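Insecticidal Delta-Endotoxin Cry8Ea1 (Bacillus Thuringiensis, PDB 3EB7) kills insect larvae, notably those of the underground pest Holotrichia parallela, probably by inserting its helical domain into gut-cell membranes to form pores, as related three-domain Cry toxins do. Local coordinates at residues L72-G77 with T117-S122; Q83-A88 with L147-I152; R103-R108 with E155-S160; N107-L112 with N165-R170; F222-Y225 with T229-M232. All coordinates share one frame; numbering follows the deposited sequence.

Interaction 1 (L72-G77 with T117-S122); sequences LAELEG and TQYMPS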
# COMPACT_ATOMS: atom_id res chain seq x y z
N LEU A 72 9.29 -6.97 24.44
CA LEU A 72 8.88 -8.37 24.30
C LEU A 72 8.03 -8.86 25.45
O LEU A 72 7.04 -9.57 25.23
CB LEU A 72 10.11 -9.27 24.11
CG LEU A 72 10.59 -9.74 22.73
CD1 LEU A 72 9.99 -9.00 21.49
CD2 LEU A 72 12.11 -9.85 22.66
N ALA A 73 8.39 -8.49 26.68
CA ALA A 73 7.60 -8.86 27.86
C ALA A 73 6.24 -8.18 27.90
O ALA A 73 5.22 -8.82 28.16
CB ALA A 73 8.38 -8.57 29.16
N GLU A 74 6.24 -6.89 27.61
CA GLU A 74 5.00 -6.11 27.50
C GLU A 74 4.08 -6.59 26.40
O GLU A 74 2.87 -6.64 26.60
CB GLU A 74 5.34 -4.64 27.28
CG GLU A 74 6.11 -4.04 28.45
CD GLU A 74 6.48 -2.57 28.24
OE1 GLU A 74 6.61 -1.86 29.23
OE2 GLU A 74 6.66 -2.12 27.09
N LEU A 75 4.64 -6.94 25.24
CA LEU A 75 3.82 -7.46 24.13
C LEU A 75 3.27 -8.86 24.39
O LEU A 75 2.18 -9.20 23.91
CB LEU A 75 4.58 -7.39 22.80
CG LEU A 75 4.77 -5.95 22.29
CD1 LEU A 75 5.97 -5.82 21.36
CD2 LEU A 75 3.53 -5.40 21.63
N GLU A 76 4.01 -9.67 25.15
CA GLU A 76 3.53 -11.02 25.45
C GLU A 76 2.38 -10.95 26.43
O GLU A 76 1.36 -11.58 26.19
CB GLU A 76 4.65 -11.96 25.93
CG GLU A 76 4.16 -13.43 26.26
CD GLU A 76 3.73 -14.21 25.00
OE1 GLU A 76 4.23 -13.90 23.88
OE2 GLU A 76 2.90 -15.13 25.14
N GLY A 77 2.54 -10.14 27.49
CA GLY A 77 1.45 -9.83 28.45
C GLY A 77 0.20 -9.18 27.87
O GLY A 77 -0.92 -9.38 28.38
N THR A 117 -1.78 2.54 26.68
CA THR A 117 -1.28 3.83 27.18
C THR A 117 0.10 3.72 27.86
O THR A 117 0.96 4.56 27.64
CB THR A 117 -2.30 4.49 28.11
OG1 THR A 117 -3.54 4.60 27.41
CG2 THR A 117 -1.86 5.89 28.55
N GLN A 118 0.29 2.70 28.69
CA GLN A 118 1.57 2.53 29.40
C GLN A 118 2.68 2.04 28.49
O GLN A 118 3.82 2.42 28.67
CB GLN A 118 1.49 1.55 30.57
CG GLN A 118 0.45 1.84 31.67
CD GLN A 118 0.59 0.84 32.84
OE1 GLN A 118 0.55 -0.38 32.65
NE2 GLN A 118 0.79 1.37 34.05
N TYR A 119 2.35 1.20 27.52
CA TYR A 119 3.38 0.48 26.74
C TYR A 119 3.84 1.17 25.44
O TYR A 119 4.97 0.96 25.01
CB TYR A 119 2.90 -0.93 26.40
CG TYR A 119 2.76 -1.88 27.57
CD1 TYR A 119 2.01 -3.06 27.46
CD2 TYR A 119 3.37 -1.60 28.79
CE1 TYR A 119 1.90 -3.96 28.55
CE2 TYR A 119 3.26 -2.46 29.87
CZ TYR A 119 2.54 -3.64 29.74
OH TYR A 119 2.50 -4.47 30.82
N MET A 120 2.97 1.94 24.80
CA MET A 120 3.35 2.59 23.52
C MET A 120 4.74 3.27 23.52
O MET A 120 5.43 3.23 22.49
CB MET A 120 2.28 3.55 23.00
CG MET A 120 0.99 2.87 22.55
SD MET A 120 1.21 1.58 21.30
CE MET A 120 1.95 2.50 19.92
N PRO A 121 5.14 3.93 24.64
CA PRO A 121 6.47 4.56 24.66
C PRO A 121 7.63 3.58 24.53
O PRO A 121 8.70 3.98 24.07
CB PRO A 121 6.51 5.31 26.00
CG PRO A 121 5.05 5.59 26.35
CD PRO A 121 4.35 4.29 25.85
N SER A 122 7.41 2.32 24.90
CA SER A 122 8.41 1.25 24.73
C SER A 122 8.67 0.88 23.28
O SER A 122 9.68 0.25 23.00
CB SER A 122 7.97 -0.03 25.45
OG SER A 122 7.79 0.19 26.83

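Interaction 2 (Q83-A88 with L147-I152); sequences QLYLTA and LKDASI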
# COMPACT_ATOMS: atom_id res chain seq x y z
N GLN A 83 -6.40 -12.44 24.87
CA GLN A 83 -7.17 -13.71 24.91
C GLN A 83 -8.38 -13.59 25.83
O GLN A 83 -9.48 -13.99 25.47
CB GLN A 83 -6.31 -14.89 25.37
CG GLN A 83 -4.91 -14.86 24.79
CD GLN A 83 -4.58 -16.10 23.99
OE1 GLN A 83 -5.16 -16.34 22.91
NE2 GLN A 83 -3.63 -16.89 24.51
N LEU A 84 -8.16 -13.00 26.99
CA LEU A 84 -9.19 -12.77 27.99
C LEU A 84 -10.27 -11.78 27.50
O LEU A 84 -11.44 -11.96 27.80
CB LEU A 84 -8.56 -12.27 29.29
CG LEU A 84 -7.44 -13.13 29.89
CD1 LEU A 84 -6.76 -12.38 31.00
CD2 LEU A 84 -7.96 -14.48 30.40
N TYR A 85 -9.85 -10.75 26.78
CA TYR A 85 -10.79 -9.83 26.15
C TYR A 85 -11.59 -10.54 25.05
O TYR A 85 -12.80 -10.38 24.97
CB TYR A 85 -10.06 -8.62 25.58
CG TYR A 85 -10.93 -7.65 24.84
CD1 TYR A 85 -12.05 -7.05 25.46
CD2 TYR A 85 -10.62 -7.27 23.52
CE1 TYR A 85 -12.84 -6.14 24.76
CE2 TYR A 85 -11.42 -6.36 22.81
CZ TYR A 85 -12.51 -5.79 23.44
OH TYR A 85 -13.29 -4.88 22.76
N LEU A 86 -10.92 -11.33 24.22
CA LEU A 86 -11.68 -12.15 23.24
C LEU A 86 -12.68 -13.10 23.92
O LEU A 86 -13.82 -13.22 23.46
CB LEU A 86 -10.74 -12.94 22.33
CG LEU A 86 -11.41 -13.85 21.29
CD1 LEU A 86 -12.21 -13.01 20.30
CD2 LEU A 86 -10.36 -14.73 20.61
N THR A 87 -12.26 -13.78 24.98
CA THR A 87 -13.16 -14.70 25.67
C THR A 87 -14.34 -13.95 26.32
O THR A 87 -15.47 -14.44 26.29
CB THR A 87 -12.41 -15.60 26.68
OG1 THR A 87 -11.50 -16.44 25.97
CG2 THR A 87 -13.38 -16.50 27.50
N ALA A 88 -14.08 -12.77 26.87
CA ALA A 88 -15.11 -11.89 27.42
C ALA A 88 -16.10 -11.34 26.35
O ALA A 88 -17.30 -11.20 26.63
CB ALA A 88 -14.49 -10.75 28.25
N LEU A 147 -10.16 1.11 20.68
CA LEU A 147 -10.92 2.34 20.86
C LEU A 147 -12.17 2.40 20.00
O LEU A 147 -13.17 3.00 20.38
CB LEU A 147 -10.02 3.56 20.66
CG LEU A 147 -9.34 4.18 21.91
CD1 LEU A 147 -9.43 3.41 23.25
CD2 LEU A 147 -7.91 4.47 21.59
N LYS A 148 -12.16 1.75 18.84
CA LYS A 148 -13.37 1.68 18.01
C LYS A 148 -14.49 0.78 18.60
O LYS A 148 -15.67 1.04 18.39
CB LYS A 148 -12.99 1.28 16.62
CG LYS A 148 -14.06 0.76 15.73
CD LYS A 148 -13.33 0.08 14.56
CE LYS A 148 -14.16 -1.02 13.95
NZ LYS A 148 -15.36 -0.42 13.25
N ASP A 149 -14.11 -0.25 19.33
CA ASP A 149 -15.10 -1.06 20.06
C ASP A 149 -15.86 -0.25 21.11
O ASP A 149 -17.09 -0.42 21.27
CB ASP A 149 -14.40 -2.24 20.73
CG ASP A 149 -13.60 -3.06 19.75
OD1 ASP A 149 -13.87 -2.97 18.54
OD2 ASP A 149 -12.70 -3.78 20.21
N ALA A 150 -15.13 0.62 21.81
CA ALA A 150 -15.75 1.62 22.69
C ALA A 150 -16.83 2.42 21.98
O ALA A 150 -17.85 2.70 22.57
CB ALA A 150 -14.70 2.57 23.26
N SER A 151 -16.61 2.76 20.71
CA SER A 151 -17.61 3.46 19.90
C SER A 151 -18.83 2.64 19.51
O SER A 151 -19.93 3.15 19.42
CB SER A 151 -16.98 4.01 18.63
OG SER A 151 -16.39 5.24 18.92
N ILE A 152 -18.62 1.37 19.22
CA ILE A 152 -19.71 0.49 18.81
C ILE A 152 -20.46 -0.15 19.98
O ILE A 152 -21.66 -0.37 19.89
CB ILE A 152 -19.20 -0.59 17.84
CG1 ILE A 152 -18.50 0.08 16.65
CG2 ILE A 152 -20.34 -1.45 17.31
CD1 ILE A 152 -17.46 -0.80 16.02

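Interaction 3 (R103-R108 with E155-S160); sequences RDVRNR and EEWGFS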
# COMPACT_ATOMS: atom_id res chain seq x y z
N ARG A 103 -19.77 -6.39 32.88
CA ARG A 103 -18.72 -5.88 33.73
C ARG A 103 -17.38 -6.49 33.30
O ARG A 103 -16.35 -5.82 33.32
CB ARG A 103 -19.01 -6.20 35.20
CG ARG A 103 -18.64 -5.09 36.18
CD ARG A 103 -18.97 -5.47 37.65
NE ARG A 103 -20.40 -5.73 37.87
CZ ARG A 103 -20.89 -6.76 38.58
NH1 ARG A 103 -20.07 -7.66 39.14
NH2 ARG A 103 -22.20 -6.91 38.72
N ASP A 104 -17.43 -7.76 32.88
CA ASP A 104 -16.25 -8.51 32.49
C ASP A 104 -15.62 -7.98 31.22
O ASP A 104 -14.41 -7.76 31.18
CB ASP A 104 -16.58 -9.98 32.31
CG ASP A 104 -15.36 -10.89 32.48
OD1 ASP A 104 -15.47 -12.10 32.15
OD2 ASP A 104 -14.28 -10.42 32.93
N VAL A 105 -16.43 -7.81 30.18
CA VAL A 105 -15.99 -7.29 28.89
C VAL A 105 -15.52 -5.84 29.01
O VAL A 105 -14.49 -5.48 28.46
CB VAL A 105 -17.08 -7.46 27.76
CG1 VAL A 105 -18.33 -6.63 28.03
CG2 VAL A 105 -16.52 -7.15 26.39
N ARG A 106 -16.25 -5.02 29.75
CA ARG A 106 -15.87 -3.64 29.97
C ARG A 106 -14.52 -3.58 30.70
O ARG A 106 -13.61 -2.83 30.31
CB ARG A 106 -16.96 -2.96 30.79
CG ARG A 106 -16.79 -1.49 30.99
CD ARG A 106 -17.54 -0.99 32.24
NE ARG A 106 -18.92 -1.49 32.28
CZ ARG A 106 -19.62 -1.69 33.39
NH1 ARG A 106 -19.07 -1.44 34.58
NH2 ARG A 106 -20.87 -2.15 33.31
N ASN A 107 -14.39 -4.39 31.74
CA ASN A 107 -13.17 -4.49 32.54
C ASN A 107 -11.95 -4.97 31.72
O ASN A 107 -10.85 -4.46 31.90
CB ASN A 107 -13.48 -5.37 33.79
CG ASN A 107 -12.23 -5.96 34.44
OD1 ASN A 107 -11.37 -5.24 34.99
ND2 ASN A 107 -12.14 -7.31 34.44
N ARG A 108 -12.14 -5.91 30.80
CA ARG A 108 -11.02 -6.42 30.00
C ARG A 108 -10.52 -5.35 29.02
O ARG A 108 -9.33 -5.26 28.74
CB ARG A 108 -11.42 -7.69 29.22
CG ARG A 108 -11.72 -8.92 30.05
CD ARG A 108 -10.50 -9.38 30.80
NE ARG A 108 -10.84 -10.42 31.77
CZ ARG A 108 -10.11 -10.70 32.86
NH1 ARG A 108 -8.99 -10.03 33.12
NH2 ARG A 108 -10.51 -11.67 33.69
N GLU A 155 -21.95 2.12 24.88
CA GLU A 155 -23.24 2.38 25.49
C GLU A 155 -23.87 1.07 26.00
O GLU A 155 -24.30 1.01 27.16
CB GLU A 155 -24.13 3.13 24.50
CG GLU A 155 -25.58 2.67 24.45
CD GLU A 155 -26.17 2.85 23.05
OE1 GLU A 155 -26.64 1.84 22.45
OE2 GLU A 155 -26.13 4.01 22.57
N GLU A 156 -23.89 0.05 25.15
CA GLU A 156 -24.27 -1.33 25.50
C GLU A 156 -23.64 -1.88 26.80
O GLU A 156 -24.32 -2.55 27.59
CB GLU A 156 -23.93 -2.24 24.33
CG GLU A 156 -25.04 -3.16 23.95
CD GLU A 156 -25.44 -3.06 22.48
OE1 GLU A 156 -26.68 -3.17 22.24
OE2 GLU A 156 -24.57 -2.88 21.58
N TRP A 157 -22.36 -1.57 27.02
CA TRP A 157 -21.65 -1.98 28.23
C TRP A 157 -21.85 -1.01 29.38
O TRP A 157 -21.26 -1.19 30.45
CB TRP A 157 -20.14 -2.10 28.01
CG TRP A 157 -19.71 -3.00 26.89
CD1 TRP A 157 -20.42 -4.05 26.35
CD2 TRP A 157 -18.45 -2.97 26.20
NE1 TRP A 157 -19.67 -4.66 25.36
CE2 TRP A 157 -18.46 -4.02 25.25
CE3 TRP A 157 -17.31 -2.16 26.30
CZ2 TRP A 157 -17.39 -4.26 24.39
CZ3 TRP A 157 -16.24 -2.40 25.46
CH2 TRP A 157 -16.29 -3.44 24.51
N GLY A 158 -22.65 0.03 29.16
CA GLY A 158 -22.95 0.98 30.23
C GLY A 158 -21.93 2.08 30.50
O GLY A 158 -21.87 2.66 31.62
N PHE A 159 -21.12 2.41 29.50
CA PHE A 159 -20.30 3.61 29.61
C PHE A 159 -21.22 4.82 29.55
O PHE A 159 -22.27 4.78 28.90
CB PHE A 159 -19.25 3.69 28.51
CG PHE A 159 -18.06 2.81 28.74
CD1 PHE A 159 -17.72 1.83 27.81
CD2 PHE A 159 -17.26 2.97 29.87
CE1 PHE A 159 -16.61 1.00 27.99
CE2 PHE A 159 -16.14 2.15 30.08
CZ PHE A 159 -15.81 1.15 29.13
N SER A 160 -20.83 5.88 30.26
CA SER A 160 -21.53 7.15 30.16
C SER A 160 -21.18 7.81 28.84
O SER A 160 -20.19 7.45 28.17
CB SER A 160 -21.21 8.06 31.35
OG SER A 160 -19.83 8.36 31.44

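Interaction 4 (N107-L112 with N165-R170); sequences NRFEIL and NNYYNR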
# COMPACT_ATOMS: atom_id res chain seq x y z
N ASN A 107 -14.39 -4.39 31.74
CA ASN A 107 -13.17 -4.49 32.54
C ASN A 107 -11.95 -4.97 31.72
O ASN A 107 -10.85 -4.46 31.90
CB ASN A 107 -13.48 -5.37 33.79
CG ASN A 107 -12.23 -5.96 34.44
OD1 ASN A 107 -11.37 -5.24 34.99
ND2 ASN A 107 -12.14 -7.31 34.44
N ARG A 108 -12.14 -5.91 30.80
CA ARG A 108 -11.02 -6.42 30.00
C ARG A 108 -10.52 -5.35 29.02
O ARG A 108 -9.33 -5.26 28.74
CB ARG A 108 -11.42 -7.69 29.22
CG ARG A 108 -11.72 -8.92 30.05
CD ARG A 108 -10.50 -9.38 30.80
NE ARG A 108 -10.84 -10.42 31.77
CZ ARG A 108 -10.11 -10.70 32.86
NH1 ARG A 108 -8.99 -10.03 33.12
NH2 ARG A 108 -10.51 -11.67 33.69
N PHE A 109 -11.48 -4.58 28.48
CA PHE A 109 -11.27 -3.53 27.52
C PHE A 109 -10.49 -2.40 28.17
O PHE A 109 -9.57 -1.84 27.56
CB PHE A 109 -12.64 -3.03 27.00
CG PHE A 109 -12.58 -1.65 26.39
CD1 PHE A 109 -12.39 -1.49 25.01
CD2 PHE A 109 -12.66 -0.50 27.21
CE1 PHE A 109 -12.28 -0.20 24.46
CE2 PHE A 109 -12.56 0.77 26.67
CZ PHE A 109 -12.36 0.93 25.29
N GLU A 110 -10.86 -2.06 29.40
CA GLU A 110 -10.20 -0.98 30.13
C GLU A 110 -8.81 -1.38 30.53
O GLU A 110 -7.92 -0.56 30.58
CB GLU A 110 -11.00 -0.61 31.39
CG GLU A 110 -12.36 0.07 31.14
CD GLU A 110 -13.20 0.19 32.43
OE1 GLU A 110 -12.65 0.03 33.54
OE2 GLU A 110 -14.42 0.46 32.34
N ILE A 111 -8.62 -2.66 30.81
CA ILE A 111 -7.27 -3.18 31.08
C ILE A 111 -6.40 -3.08 29.83
O ILE A 111 -5.24 -2.70 29.92
CB ILE A 111 -7.29 -4.65 31.65
CG1 ILE A 111 -7.70 -4.65 33.14
CG2 ILE A 111 -5.94 -5.38 31.39
CD1 ILE A 111 -8.32 -5.95 33.62
N LEU A 112 -6.95 -3.39 28.66
CA LEU A 112 -6.16 -3.26 27.43
C LEU A 112 -5.79 -1.82 27.15
O LEU A 112 -4.62 -1.52 26.94
CB LEU A 112 -6.86 -3.90 26.22
CG LEU A 112 -6.71 -5.42 26.24
CD1 LEU A 112 -7.65 -6.00 25.23
CD2 LEU A 112 -5.23 -5.87 26.00
N ASN A 165 -17.44 9.70 24.72
CA ASN A 165 -16.85 10.85 24.05
C ASN A 165 -15.36 10.99 24.30
O ASN A 165 -14.63 11.33 23.39
CB ASN A 165 -17.59 12.14 24.41
CG ASN A 165 -18.93 12.28 23.69
OD1 ASN A 165 -19.16 11.70 22.62
ND2 ASN A 165 -19.84 13.03 24.30
N ASN A 166 -14.92 10.75 25.52
CA ASN A 166 -13.49 10.78 25.84
C ASN A 166 -12.70 9.75 25.01
O ASN A 166 -11.63 10.08 24.49
CB ASN A 166 -13.26 10.51 27.33
CG ASN A 166 -13.66 11.69 28.21
OD1 ASN A 166 -13.79 12.83 27.72
ND2 ASN A 166 -13.87 11.42 29.50
N TYR A 167 -13.25 8.54 24.90
CA TYR A 167 -12.64 7.46 24.11
C TYR A 167 -12.58 7.85 22.64
O TYR A 167 -11.56 7.65 21.99
CB TYR A 167 -13.43 6.15 24.27
CG TYR A 167 -13.18 5.39 25.56
CD1 TYR A 167 -11.87 5.12 25.99
CD2 TYR A 167 -14.24 4.91 26.34
CE1 TYR A 167 -11.61 4.45 27.15
CE2 TYR A 167 -14.00 4.22 27.54
CZ TYR A 167 -12.67 3.98 27.93
OH TYR A 167 -12.38 3.28 29.08
N TYR A 168 -13.66 8.44 22.14
CA TYR A 168 -13.71 8.92 20.78
C TYR A 168 -12.73 10.08 20.52
O TYR A 168 -12.05 10.11 19.51
CB TYR A 168 -15.13 9.30 20.37
CG TYR A 168 -15.17 9.73 18.92
CD1 TYR A 168 -15.22 11.09 18.57
CD2 TYR A 168 -15.09 8.78 17.90
CE1 TYR A 168 -15.24 11.48 17.24
CE2 TYR A 168 -15.09 9.15 16.59
CZ TYR A 168 -15.17 10.51 16.26
OH TYR A 168 -15.19 10.88 14.93
N ASN A 169 -12.65 11.03 21.45
CA ASN A 169 -11.71 12.11 21.30
C ASN A 169 -10.28 11.62 21.40
O ASN A 169 -9.42 12.11 20.72
CB ASN A 169 -11.99 13.24 22.33
CG ASN A 169 -13.32 13.97 22.03
OD1 ASN A 169 -13.70 14.14 20.88
ND2 ASN A 169 -14.04 14.36 23.08
N ARG A 170 -10.02 10.65 22.25
CA ARG A 170 -8.67 10.09 22.31
C ARG A 170 -8.35 9.34 21.02
O ARG A 170 -7.24 9.43 20.51
CB ARG A 170 -8.51 9.20 23.54
CG ARG A 170 -7.04 8.98 23.95
CD ARG A 170 -6.94 8.87 25.49
NE ARG A 170 -7.93 7.95 26.03
CZ ARG A 170 -7.72 6.64 26.18
NH1 ARG A 170 -6.55 6.10 25.83
NH2 ARG A 170 -8.67 5.87 26.68

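Interaction 5 (F222-Y225 with T229-M232); sequences FPMY and TYPM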
# COMPACT_ATOMS: atom_id res chain seq x y z
N PHE A 222 -6.01 3.61 9.25
CA PHE A 222 -6.35 4.16 10.58
C PHE A 222 -7.59 5.07 10.62
O PHE A 222 -8.37 4.99 11.56
CB PHE A 222 -5.15 4.90 11.23
CG PHE A 222 -4.04 3.98 11.70
CD1 PHE A 222 -2.83 4.53 12.14
CD2 PHE A 222 -4.19 2.58 11.73
CE1 PHE A 222 -1.80 3.74 12.58
CE2 PHE A 222 -3.16 1.76 12.19
CZ PHE A 222 -1.96 2.34 12.60
N PRO A 223 -7.75 5.97 9.61
CA PRO A 223 -8.94 6.86 9.63
C PRO A 223 -10.27 6.14 9.53
O PRO A 223 -11.30 6.65 9.99
CB PRO A 223 -8.74 7.76 8.39
CG PRO A 223 -7.24 7.68 8.10
CD PRO A 223 -6.86 6.28 8.47
N MET A 224 -10.28 4.97 8.92
CA MET A 224 -11.53 4.24 8.74
C MET A 224 -11.92 3.47 10.01
O MET A 224 -12.96 2.78 10.02
CB MET A 224 -11.50 3.33 7.52
CG MET A 224 -11.66 4.05 6.16
SD MET A 224 -10.22 5.09 5.76
CE MET A 224 -9.12 3.91 4.97
N TYR A 225 -11.12 3.60 11.07
CA TYR A 225 -11.53 3.06 12.39
C TYR A 225 -12.40 4.03 13.16
O TYR A 225 -12.89 3.71 14.24
CB TYR A 225 -10.35 2.68 13.25
CG TYR A 225 -9.41 1.68 12.66
CD1 TYR A 225 -8.10 1.55 13.16
CD2 TYR A 225 -9.82 0.84 11.58
CE1 TYR A 225 -7.22 0.64 12.63
CE2 TYR A 225 -8.94 -0.08 11.02
CZ TYR A 225 -7.64 -0.17 11.56
OH TYR A 225 -6.77 -1.07 11.05
N THR A 229 -17.25 8.79 11.28
CA THR A 229 -16.95 9.16 9.88
C THR A 229 -17.23 8.02 8.90
O THR A 229 -17.66 8.26 7.77
CB THR A 229 -15.51 9.71 9.76
OG1 THR A 229 -15.37 10.75 10.72
CG2 THR A 229 -15.20 10.29 8.40
N TYR A 230 -17.01 6.78 9.35
CA TYR A 230 -17.29 5.58 8.55
C TYR A 230 -18.25 4.64 9.30
O TYR A 230 -17.82 3.62 9.86
CB TYR A 230 -15.97 4.88 8.15
CG TYR A 230 -15.02 5.81 7.38
CD1 TYR A 230 -14.12 6.64 8.05
CD2 TYR A 230 -15.06 5.88 5.98
CE1 TYR A 230 -13.29 7.51 7.36
CE2 TYR A 230 -14.21 6.74 5.28
CZ TYR A 230 -13.35 7.55 5.98
OH TYR A 230 -12.52 8.40 5.31
N PRO A 231 -19.56 4.99 9.35
CA PRO A 231 -20.54 4.24 10.13
C PRO A 231 -21.02 2.94 9.43
O PRO A 231 -21.85 2.21 9.97
CB PRO A 231 -21.68 5.24 10.27
CG PRO A 231 -21.66 5.99 8.96
CD PRO A 231 -20.19 6.16 8.69
N MET A 232 -20.50 2.67 8.25
CA MET A 232 -20.88 1.49 7.52
C MET A 232 -19.69 0.98 6.72
O MET A 232 -18.71 1.70 6.51
CB MET A 232 -22.07 1.79 6.58
CG MET A 232 -21.72 2.56 5.33
SD MET A 232 -23.14 3.25 4.44
CE MET A 232 -23.30 4.85 5.24

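Interaction 1 (L72-G77 with T117-S122)
E74 and Y119 face each other with the same first torsion: in both, CG lies anti to the carbonyl carbon (chi1 -63° for E74 and -68° for Y119), and beyond CG the glutamate runs on extended. The glutamate stem is thereby laid over one face of the tyrosine ring. Its CB forms a CH-pi contact almost over the middle of the ring, 3.6 Å from the Y119 centroid, and E74 CG follows across the same face. The carboxylate lies above the CD2 border of the ring, with E74 OE1 3.3 Å from Y119 CD2 and its plane turned 26° from that of the ring, a stacked and much-offset arrangement. Beyond the ring the second oxygen finds a partner: S122 OG donates to E74 OE2 over 2.6 Å, meeting the syn lone pair on the side that faces OE1. Ring and hydroxyl together restrict how the carboxylate can turn, although the site lies at the protein surface and its three residues are partly exposed. L75 and M120, which point away from this contact, pack instead on helix 133-153. The arrangement joins two consecutive antiparallel helices, 65-93 and 99-119, near the end of the second, with S122 on a 3-10 segment, as part of the alpha-helical bundle of the three-domain Cry toxins.

Interaction 2 (Q83-A88 with L147-I152)
D149 OD2 is the shared polar atom here: Y85 OH donates a hydrogen bond to it over 2.8 Å, and the hydroxyl of Y33, from helix 26-40, is hydrogen-bonded to the same oxygen. The setting is the helical bundle of the toxin's N-terminal domain, where helix 133-153 corresponds to the central helix of the Cry fold and helix 65-93 belongs to the layer around it. The two backbones stay well apart, 11.5 Å between Y85 CA and D149 CA, and the tyrosine ring bridges the distance. Y85 CG stands anti to the backbone N (chi1 177°), which extends the ring outward from its helix toward the aspartate. D149 reaches back from the other side with its own short side chain. Both residues are buried, and the two hydroxyls are polar partners for the carboxylate there; they would be expected to favour its charged form. Beside the pair, Y85 packs against L112 of helix 99-119. The carboxylate oxygen sits at the edge of the Y85 ring and in its plane, while the tyrosine hydroxyl approaches D149 OD2 on the anti side, 30° out of the carboxylate plane, and also comes within 3.5 Å of D149 CB.

Interaction 3 (R103-R108 with E155-S160)
R106 runs along W157 and F159 for most of its length. Its CB starts beside the tryptophan, 4.3 Å from W157 CB. The next atom, R106 CG, presses on the phenylalanine ring at an oblique angle, 3.4 Å from F159 CZ, and CD still borders that ring at CE2. A bend at chi3 (-49°) then turns the tip back toward the loop backbone, where R106 NE donates to W157 O over 3.0 Å. The bond is far from straight, with 137° at the hydrogen, and the oxygen lies somewhat out of the guanidinium plane. A second, weak bond from R106 NH2 reaches the same carbonyl at the same length, so two N-H groups of one guanidinium edge share W157 O. One residue earlier, V105 covers a face of the indole: its CG1 makes a CH-pi contact 3.7 Å from the centroid of the five-membered ring of W157, and V105 CG2 touches CZ2 of the six-membered ring at 3.6 Å. The carbonyl taken up by the arginine belongs to a type I turn from E155 to G158, closed by the bond from G158 N to E155 O. This turn lies in the connection between helices 133-153 and 161-191 and packs on helix 99-119, while W157 also reaches helix 65-93, touching Y85 and meeting the ring of W92 edge-to-face.

Interaction 4 (N107-L112 with N165-R170)
F109 drives the edge of its ring onto the face of Y167 in a T-shaped stack, with the two planes 87° apart and the ring centroids separated by 5.1 Å. The CE2–CZ side of the phenylalanine does the touching: F109 CE2 is 3.5 Å from Y167 CZ, and F109 CZ stands above the centre of the tyrosine ring. The side chains come from opposite directions, each helix sending one ring into the space between the backbones, whose closest CA atoms, of E110 and Y167, are 10.7 Å apart. For F109 this reach follows from a first torsion that sets CG anti to the backbone N (chi1 159°). The tyrosine tip extends past the phenylalanine to the next residue of the helix, so that Y167 OH rests against the aliphatic part of E110, 3.8 Å from its CG, with the two side chains at about a right angle. The contact thus passes from the buried F109 to the partly exposed E110 and Y167. One turn further on, R170 ties the same pair of helices by a salt bridge to D113. The rings join helices 99-119 and 161-191 across helix 133-153, whose A150 packs on both F109 and Y167 and whose L146 touches F109; on the loop side, F159 meets Y167 edge-to-face.

Interaction 5 (F222-Y225 with T229-M232)
A short loop brings M224 and Y230 together, their CA atoms 5.9 Å apart; the first segment is a short 3-10 turn, with Y225 N bonded to F222 O, and the second has no regular structure. M224 lies over one face of the Y230 ring. Its CG stands almost exactly above the centre, 3.7 Å from the Y230 centroid and 5° off the ring normal, in a CH-pi contact. Bends at chi2 (68°) and chi3 then carry the sulfur along the same face toward the hydroxyl end, with M224 SD 4.4 Å from the centroid, which makes a Met-aromatic contact. The turn sits in the segment linking the last helix of the N-terminal bundle, 198-220, to strand 234-235, where that bundle meets the C-terminal beta domain of the three-domain toxin. On the same side of the ring plane, backbone atoms come up to the CD1–CE1 border: P223 O approaches Y230 CE1 obliquely at 3.4 Å, and M224 CA is 3.6 Å from Y230 CD1. The tyrosine is further held from the beta domain, its hydroxyl hydrogen-bonded to E584 and its ring in a cation-pi contact with R502, whose NH2 also bonds T229 O.

From the N terminus, interaction 1 is the first to close, spanning the turn between helices 65-93 and 99-119. Interaction 2 starts later on helix 65-93 and ends on helix 133-153, crossing interaction 1. Interactions 3 and 4 both leave helix 99-119, sharing N107 and R108, and close on the loop after helix 133-153 and on helix 161-191; they cross interactions 1 and 2. Interactions 2, 3 and 4 touch one another, their centres 9 to 10 Å apart, and so knit one end of the bundle. Interaction 5 follows in series, a local turn that meets interaction 2 through K148 and Y225 and leads from the helices toward the beta domains.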